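Local coordinates for purine nucleoside phosphorylase (Anopheles gambiae, PDB 2P4S), which cleaves the N-glycosidic bond of inosine, guanosine and their 2'-deoxy forms with phosphate, releasing the free purine base and a pentose 1-phosphate in purine salvage, at residues S344-G347 with V348-R352. Numbering follows the deposited sequence.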
loop_
_atom_site.group_PDB
_atom_site.type_symbol
_atom_site.label_atom_id
_atom_site.label_comp_id
_atom_site.label_asym_id
_atom_site.label_seq_id
_atom_site.Cartn_x
_atom_site.Cartn_y
_atom_site.Cartn_z
ATOM N N SER A 344 4.727 14.664 24.681
ATOM C CA SER A 344 4.166 13.756 25.716
ATOM C C SER A 344 4.577 12.288 25.503
ATOM O O SER A 344 4.883 11.576 26.455
ATOM C CB SER A 344 2.635 13.803 25.741
ATOM O OG SER A 344 2.180 15.131 25.895
ATOM N N ILE A 345 4.570 11.872 24.246
ATOM C CA ILE A 345 4.901 10.510 23.833
ATOM C C ILE A 345 6.323 10.159 24.219
ATOM O O ILE A 345 6.569 9.100 24.809
ATOM C CB ILE A 345 4.593 10.319 22.287
ATOM C CG1 ILE A 345 3.055 10.173 22.073
ATOM C CG2 ILE A 345 5.393 9.174 21.660
ATOM C CD1 ILE A 345 2.594 10.229 20.597
ATOM N N VAL A 346 7.257 11.074 23.914
ATOM C CA VAL A 346 8.645 10.917 24.274
ATOM C C VAL A 346 8.743 10.949 25.799
ATOM O O VAL A 346 9.460 10.156 26.365
ATOM C CB VAL A 346 9.536 12.021 23.587
ATOM C CG1 VAL A 346 10.997 11.955 24.035
ATOM C CG2 VAL A 346 9.419 11.899 22.054
ATOM N N GLY A 347 7.979 11.837 26.448
ATOM C CA GLY A 347 7.896 11.900 27.919
ATOM C C GLY A 347 7.515 10.618 28.659
ATOM O O GLY A 347 7.961 10.389 29.783
ATOM N N VAL A 348 6.672 9.785 28.058
ATOM C CA VAL A 348 6.236 8.531 28.679
ATOM C C VAL A 348 7.467 7.595 28.902
ATOM O O VAL A 348 7.629 7.001 29.994
ATOM C CB VAL A 348 5.116 7.850 27.828
ATOM C CG1 VAL A 348 4.765 6.441 28.344
ATOM C CG2 VAL A 348 3.864 8.719 27.774
ATOM N N GLY A 349 8.317 7.477 27.887
ATOM C CA GLY A 349 9.563 6.739 28.009
ATOM C C GLY A 349 10.617 7.315 28.935
ATOM O O GLY A 349 11.254 6.552 29.678
ATOM N N LYS A 350 10.811 8.647 28.886
ATOM C CA LYS A 350 11.717 9.379 29.786
ATOM C C LYS A 350 11.309 9.141 31.213
ATOM O O LYS A 350 12.167 8.926 32.062
ATOM C CB LYS A 350 11.696 10.899 29.560
ATOM C CG LYS A 350 11.886 11.337 28.103
ATOM C CD LYS A 350 11.770 12.899 27.907
ATOM C CE LYS A 350 13.159 13.518 27.666
ATOM N NZ LYS A 350 13.829 12.862 26.477
ATOM N N ASN A 351 10.003 9.191 31.471
ATOM C CA ASN A 351 9.469 8.900 32.804
ATOM C C ASN A 351 9.642 7.430 33.263
ATOM O O ASN A 351 9.372 7.113 34.425
ATOM C CB ASN A 351 7.993 9.358 32.947
ATOM C CG ASN A 351 7.828 10.886 32.808
ATOM O OD1 ASN A 351 8.751 11.661 33.089
ATOM N ND2 ASN A 351 6.655 11.312 32.342
ATOM N N ARG A 352 10.080 6.553 32.353
ATOM C CA ARG A 352 10.285 5.125 32.650
ATOM C C ARG A 352 11.692 4.605 32.358
ATOM O O ARG A 352 11.901 3.402 32.191
ATOM C CB ARG A 352 9.241 4.287 31.924
ATOM C CG ARG A 352 7.944 4.343 32.617
ATOM C CD ARG A 352 6.797 4.175 31.653
ATOM N NE ARG A 352 5.735 5.166 31.931
ATOM C CZ ARG A 352 4.670 4.899 32.665
ATOM N NH1 ARG A 352 4.532 3.682 33.190
ATOM N NH2 ARG A 352 3.747 5.819 32.866
HETATM O O HOH W 1 8.216 7.021 25.067
#
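Asn351 N donates to Gly347 O at 2.9 Å, and one residue earlier Lys350 N reaches Val346 O in a nearly straight bond (169°) lying in the carbonyl plane. Val348 N is shared: it bonds to Ser344 O at 3.0 Å and only weakly to Ile345 O. The bonds to Ser344 O, Val346 O and Gly347 O are the i to i+4 bonds of helix 342-350 in its last turns; the weak one is i to i+3. At one rung the direct bond is missing and a water bridges the gap. Ile345 O and Gly349 N stand 3.9 Å apart, and the water between them donates to the carbonyl at 2.7 Å and accepts, weakly, from the amide. Gly349, without a side chain, adds no bulk beside this bridge, and Gly347 likewise has none where Ser344 O lies close by. After Asn351 the pattern tightens to i to i+3, Arg352 N bonding to Gly349 O, while Arg352 NE turns back to Val348 O in a weak bond at the guanidinium edge. Arg352 is also the N-cap of helix 353-370, so the turn passes directly from one helix to the next.

Packing follows the same spacing. Lys350 CG, set beside its own backbone N, lies 3.2 Å from Val346 O. Bends at chi3 and chi4 then lay CD and NZ beside Val346 CG1, NZ at 3.8 Å; a long, flexible lysine suits this exposed place. Val348 CG2 rests 3.3 Å from Ser344 O, and the branched side chain also meets Thr327 and Val211. Buried Ile345 lies on the same side, against Thr327, Asn328 and Phe285, and reaches the bound inhibitor DADMe-ImmH. Apolar Ile345 and Val348 thus face strand 319-329, whereas Ser344, Lys350 and Asn351 are exposed, and one water gives a partner to Ile345 O and, weakly, to Gly349 N behind a pocket-lining residue.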